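Local coordinates for protein japanin (PDB 4BOE) that binds cholesterol in an internal pocket and, as a secreted tick salivary lipocalin, modulates the host immune response by blocking dendritic cell differentiation from monocytes, at residues Leu103-Leu116 and Thr129-Pro141. Residues are numbered along the deposited sequence; the frame is centred on the assembly and turned at random. Where two conformers were deposited one is given.
Sequences LLSDLKEVRSTCSL and TINRTFYTICPDP. With NAG (2-acetamido-2-deoxy-beta-D-glucopyranose), chain B.
L103, C114 and L116, on the outer face of the hairpin formed by strands 101-106 and 114-118, receive helix 128-137, the helix that packs against the barrel wall in the lipocalin fold; the inner face carries S115, which touches cholesterol. The helix runs nearly antiparallel to strand 114-116, at 170°. Two bumps fill two hollows. The F134 ring enters between L103, C114 and L116: L103 CD1 lies at its edge, L116 CB meets it obliquely, and in one of two deposited conformers C114 SG sits at the edge, 3.4 Å from CE1, a sulfur-aromatic contact. L116 reaches I130 CG2 through CD1 (3.7 Å), its CG trans to the main-chain nitrogen, chi1 173°; L103 CD2 fits against T133 CG2. The C114-C138 disulfide ties the strand to the residue just past the helix. Beyond it P139 fills the hollow beside S112 and R111, its CD and CG edge against S112 O (CD at 2.9 Å), its CB 3.6 Å above the centre of the R111 guanidinium. R111 and D140 form an end-on salt bridge through two nearly straight hydrogen bonds. With an alanine at D140, R111 would lose both and is likely to swing off the proline. NH1 reaches OD2 at 2.9 Å and NH2 reaches OD1 at 3.2 Å, both from above the carboxylate, whose plane is turned 47° from the guanidinium.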
loop_
_atom_site.group_PDB
_atom_site.type_symbol
_atom_site.label_atom_id
_atom_site.label_comp_id
_atom_site.label_asym_id
_atom_site.label_seq_id
_atom_site.Cartn_x
_atom_site.Cartn_y
_atom_site.Cartn_z
ATOM N N LEU A 103 6.604 -5.262 -0.072
ATOM C CA LEU A 103 7.266 -4.369 0.880
ATOM C C LEU A 103 8.018 -3.302 0.076
ATOM O O LEU A 103 8.940 -3.636 -0.664
ATOM C CB LEU A 103 8.223 -5.169 1.788
ATOM C CG LEU A 103 8.974 -4.389 2.852
ATOM C CD1 LEU A 103 8.020 -3.724 3.828
ATOM C CD2 LEU A 103 9.915 -5.320 3.612
ATOM N N LEU A 104 7.593 -2.034 0.215
ATOM C CA LEU A 104 8.139 -0.881 -0.487
ATOM C C LEU A 104 8.892 0.055 0.423
ATOM O O LEU A 104 8.518 0.196 1.573
ATOM C CB LEU A 104 6.995 -0.071 -1.132
ATOM C CG LEU A 104 6.125 -0.753 -2.131
ATOM C CD1 LEU A 104 5.010 0.225 -2.609
ATOM C CD2 LEU A 104 6.950 -1.289 -3.295
ATOM N N SER A 105 9.912 0.734 -0.103
ATOM C CA SER A 105 10.708 1.719 0.659
ATOM C C SER A 105 10.800 2.998 -0.143
ATOM O O SER A 105 10.815 2.957 -1.363
ATOM C CB SER A 105 12.155 1.252 0.924
ATOM O OG SER A 105 12.284 0.269 1.927
ATOM N N ASP A 106 11.021 4.101 0.547
ATOM C CA ASP A 106 11.276 5.383 -0.096
ATOM C C ASP A 106 12.674 5.410 -0.764
ATOM O O ASP A 106 13.628 4.860 -0.226
ATOM C CB ASP A 106 11.200 6.536 0.927
ATOM C CG ASP A 106 11.006 7.858 0.229
ATOM O OD1 ASP A 106 9.912 8.076 -0.313
ATOM O OD2 ASP A 106 11.997 8.602 0.085
ATOM N N LEU A 107 12.793 6.103 -1.896
ATOM C CA LEU A 107 14.053 6.221 -2.651
ATOM C C LEU A 107 15.023 7.264 -2.124
ATOM O O LEU A 107 16.203 6.966 -2.034
ATOM C CB LEU A 107 13.775 6.557 -4.130
ATOM C CG LEU A 107 14.293 5.558 -5.145
ATOM C CD1 LEU A 107 13.419 4.344 -5.173
ATOM C CD2 LEU A 107 14.368 6.195 -6.532
ATOM N N LYS A 108 14.556 8.486 -1.850
ATOM C CA LYS A 108 15.415 9.632 -1.519
ATOM C C LYS A 108 15.755 9.859 -0.032
ATOM O O LYS A 108 16.654 10.662 0.248
ATOM C CB LYS A 108 14.801 10.921 -2.098
ATOM C CG LYS A 108 14.723 10.918 -3.631
ATOM C CD LYS A 108 14.034 12.167 -4.175
ATOM C CE LYS A 108 13.974 12.199 -5.688
ATOM N NZ LYS A 108 12.867 11.364 -6.231
ATOM N N GLU A 109 15.084 9.182 0.906
ATOM C CA GLU A 109 15.398 9.348 2.326
ATOM C C GLU A 109 16.529 8.380 2.738
ATOM O O GLU A 109 16.493 7.209 2.341
ATOM C CB GLU A 109 14.153 9.079 3.176
ATOM C CG GLU A 109 13.039 10.091 2.977
ATOM C CD GLU A 109 11.690 9.658 3.531
ATOM O OE1 GLU A 109 11.382 8.443 3.478
ATOM O OE2 GLU A 109 10.927 10.541 3.992
ATOM N N VAL A 110 17.534 8.867 3.525
ATOM C CA VAL A 110 18.638 8.016 4.033
ATOM C C VAL A 110 18.044 7.011 5.014
ATOM O O VAL A 110 18.350 5.835 4.919
ATOM C CB VAL A 110 19.849 8.797 4.649
ATOM C CG1 VAL A 110 19.469 9.579 5.921
ATOM C CG2 VAL A 110 21.012 7.846 4.950
ATOM N N ARG A 111 17.152 7.465 5.907
ATOM C CA ARG A 111 16.428 6.603 6.845
ATOM C C ARG A 111 15.105 6.315 6.118
ATOM O O ARG A 111 14.077 6.936 6.341
ATOM C CB ARG A 111 16.259 7.319 8.190
ATOM C CG ARG A 111 15.963 6.410 9.348
ATOM C CD ARG A 111 16.389 7.050 10.653
ATOM N NE ARG A 111 16.011 6.209 11.785
ATOM C CZ ARG A 111 14.787 6.126 12.293
ATOM N NH1 ARG A 111 13.795 6.856 11.788
ATOM N NH2 ARG A 111 14.542 5.311 13.309
ATOM N N SER A 112 15.188 5.430 5.148
ATOM C CA SER A 112 14.098 5.148 4.233
ATOM C C SER A 112 12.780 4.629 4.873
ATOM O O SER A 112 12.793 3.565 5.491
ATOM C CB SER A 112 14.582 4.166 3.190
ATOM O OG SER A 112 13.587 3.995 2.209
ATOM N N THR A 113 11.652 5.359 4.662
ATOM C CA THR A 113 10.355 4.946 5.178
ATOM C C THR A 113 9.841 3.776 4.348
ATOM O O THR A 113 10.115 3.683 3.154
ATOM C CB THR A 113 9.340 6.082 5.239
ATOM O OG1 THR A 113 9.070 6.551 3.934
ATOM C CG2 THR A 113 9.769 7.206 6.178
ATOM N N CYS A 114 9.021 2.973 4.984
ATOM C CA CYS A 114 8.489 1.756 4.374
ATOM C C CYS A 114 6.989 1.606 4.523
ATOM O O CYS A 114 6.377 2.185 5.393
ATOM C CB CYS A 114 9.209 0.524 4.934
ATOM S SG CYS A 114 8.283 -0.344 6.235
ATOM N N SER A 115 6.425 0.737 3.674
ATOM C CA SER A 115 5.012 0.354 3.665
ATOM C C SER A 115 4.927 -1.135 3.279
ATOM O O SER A 115 5.620 -1.588 2.356
ATOM C CB SER A 115 4.131 1.241 2.791
ATOM O OG SER A 115 4.437 1.219 1.418
ATOM N N LEU A 116 4.134 -1.889 4.050
ATOM C CA LEU A 116 3.900 -3.303 3.858
ATOM C C LEU A 116 2.458 -3.462 3.419
ATOM O O LEU A 116 1.572 -2.921 4.056
ATOM C CB LEU A 116 4.159 -4.071 5.167
ATOM C CG LEU A 116 3.790 -5.559 5.159
ATOM C CD1 LEU A 116 4.658 -6.329 4.230
ATOM C CD2 LEU A 116 3.823 -6.116 6.552
ATOM N N THR A 129 7.475 -14.752 8.949
ATOM C CA THR A 129 8.606 -14.394 8.097
ATOM C C THR A 129 8.493 -12.973 7.509
ATOM O O THR A 129 9.492 -12.283 7.415
ATOM C CB THR A 129 8.720 -15.396 6.958
ATOM O OG1 THR A 129 7.438 -15.463 6.310
ATOM C CG2 THR A 129 9.154 -16.774 7.435
ATOM N N ILE A 130 7.286 -12.568 7.080
ATOM C CA ILE A 130 7.032 -11.240 6.499
ATOM C C ILE A 130 7.107 -10.235 7.598
ATOM O O ILE A 130 7.658 -9.164 7.410
ATOM C CB ILE A 130 5.644 -11.194 5.794
ATOM C CG1 ILE A 130 5.690 -12.084 4.580
ATOM C CG2 ILE A 130 5.242 -9.757 5.372
ATOM C CD1 ILE A 130 4.356 -12.496 4.096
ATOM N N ASN A 131 6.525 -10.571 8.735
ATOM C CA ASN A 131 6.522 -9.703 9.915
ATOM C C ASN A 131 7.956 -9.434 10.381
ATOM O O ASN A 131 8.316 -8.295 10.658
ATOM C CB ASN A 131 5.692 -10.365 11.048
ATOM C CG ASN A 131 5.547 -9.460 12.213
ATOM O OD1 ASN A 131 5.102 -8.321 12.051
ATOM N ND2 ASN A 131 5.974 -9.900 13.389
ATOM N N ARG A 132 8.776 -10.488 10.429
ATOM C CA ARG A 132 10.183 -10.375 10.783
ATOM C C ARG A 132 10.932 -9.468 9.785
ATOM O O ARG A 132 11.617 -8.538 10.206
ATOM C CB ARG A 132 10.826 -11.782 10.904
ATOM C CG ARG A 132 12.312 -11.729 11.212
ATOM C CD ARG A 132 12.861 -13.106 11.472
ATOM N NE ARG A 132 14.287 -13.061 11.763
ATOM C CZ ARG A 132 14.836 -12.632 12.903
ATOM N NH1 ARG A 132 14.072 -12.203 13.902
ATOM N NH2 ARG A 132 16.151 -12.631 13.049
ATOM N N THR A 133 10.730 -9.654 8.492
ATOM C CA THR A 133 11.344 -8.783 7.476
ATOM C C THR A 133 10.932 -7.344 7.632
ATOM O O THR A 133 11.761 -6.443 7.531
ATOM C CB THR A 133 10.966 -9.272 6.066
ATOM O OG1 THR A 133 11.367 -10.624 5.943
ATOM C CG2 THR A 133 11.613 -8.462 4.967
ATOM N N PHE A 134 9.650 -7.118 7.832
ATOM C CA PHE A 134 9.134 -5.761 8.024
ATOM C C PHE A 134 9.801 -5.079 9.234
ATOM O O PHE A 134 10.288 -3.955 9.108
ATOM C CB PHE A 134 7.592 -5.798 8.139
ATOM C CG PHE A 134 6.962 -4.541 8.653
ATOM C CD1 PHE A 134 6.952 -3.385 7.884
ATOM C CD2 PHE A 134 6.319 -4.521 9.880
ATOM C CE1 PHE A 134 6.347 -2.232 8.355
ATOM C CE2 PHE A 134 5.739 -3.350 10.358
ATOM C CZ PHE A 134 5.798 -2.207 9.612
ATOM N N TYR A 135 9.857 -5.768 10.374
ATOM C CA TYR A 135 10.482 -5.208 11.578
ATOM C C TYR A 135 12.012 -5.056 11.463
ATOM O O TYR A 135 12.586 -4.191 12.103
ATOM C CB TYR A 135 10.096 -5.996 12.837
ATOM C CG TYR A 135 8.801 -5.520 13.433
ATOM C CD1 TYR A 135 7.589 -6.020 12.994
ATOM C CD2 TYR A 135 8.780 -4.498 14.373
ATOM C CE1 TYR A 135 6.386 -5.547 13.494
ATOM C CE2 TYR A 135 7.583 -4.043 14.920
ATOM C CZ TYR A 135 6.382 -4.555 14.458
ATOM O OH TYR A 135 5.189 -4.104 14.959
ATOM N N THR A 136 12.650 -5.829 10.616
ATOM C CA THR A 136 14.078 -5.692 10.369
ATOM C C THR A 136 14.422 -4.443 9.538
ATOM O O THR A 136 15.278 -3.655 9.902
ATOM C CB THR A 136 14.579 -6.966 9.670
ATOM O OG1 THR A 136 14.360 -8.045 10.561
ATOM C CG2 THR A 136 16.051 -6.899 9.282
ATOM N N ILE A 137 13.772 -4.303 8.413
ATOM C CA ILE A 137 14.078 -3.303 7.391
ATOM C C ILE A 137 13.514 -1.919 7.572
ATOM O O ILE A 137 14.076 -0.958 7.039
ATOM C CB ILE A 137 13.522 -3.899 6.020
ATOM C CG1 ILE A 137 14.268 -5.161 5.593
ATOM C CG2 ILE A 137 13.467 -2.896 4.881
ATOM C CD1 ILE A 137 15.785 -5.055 5.509
ATOM N N CYS A 138 12.387 -1.822 8.220
ATOM C CA CYS A 138 11.580 -0.598 8.359
ATOM C C CYS A 138 11.960 0.242 9.559
ATOM O O CYS A 138 11.898 -0.276 10.656
ATOM C CB CYS A 138 10.105 -0.991 8.439
ATOM S SG CYS A 138 8.929 0.338 8.064
ATOM N N PRO A 139 12.275 1.552 9.388
ATOM C CA PRO A 139 12.527 2.365 10.590
ATOM C C PRO A 139 11.182 2.679 11.252
ATOM O O PRO A 139 10.195 2.903 10.543
ATOM C CB PRO A 139 13.180 3.645 10.046
ATOM C CG PRO A 139 12.777 3.702 8.633
ATOM C CD PRO A 139 12.484 2.336 8.148
ATOM N N ASP A 140 11.131 2.648 12.591
ATOM C CA ASP A 140 9.919 2.983 13.367
ATOM C C ASP A 140 8.665 2.271 12.853
ATOM O O ASP A 140 7.668 2.926 12.551
ATOM C CB ASP A 140 9.690 4.500 13.335
ATOM C CG ASP A 140 10.908 5.360 13.631
ATOM O OD1 ASP A 140 11.601 5.091 14.647
ATOM O OD2 ASP A 140 11.176 6.297 12.844
ATOM N N PRO A 141 8.731 0.936 12.703
ATOM C CA PRO A 141 7.608 0.162 12.175
ATOM C C PRO A 141 6.318 0.293 13.039
ATOM O O PRO A 141 6.380 0.166 14.268
ATOM C CB PRO A 141 8.161 -1.271 12.161
ATOM C CG PRO A 141 9.145 -1.292 13.252
ATOM C CD PRO A 141 9.683 0.073 13.430
HETATM C C1 NAG B . 5.875 -9.116 14.585
HETATM C C2 NAG B . 5.097 -9.845 15.680
HETATM C C3 NAG B . 5.042 -8.930 16.903
HETATM C C4 NAG B . 6.455 -8.544 17.330
HETATM C C5 NAG B . 7.174 -7.881 16.159
HETATM C C6 NAG B . 8.608 -7.518 16.447
HETATM C C7 NAG B . 3.428 -11.354 14.640
HETATM C C8 NAG B . 2.083 -11.402 13.981
HETATM N N2 NAG B . 3.755 -10.179 15.226
HETATM O O3 NAG B . 4.365 -9.616 17.948
HETATM O O4 NAG B . 6.420 -7.643 18.435
HETATM O O5 NAG B . 7.183 -8.768 15.029
HETATM O O6 NAG B . 9.289 -8.564 17.134
HETATM O O7 NAG B . 4.204 -12.310 14.600
#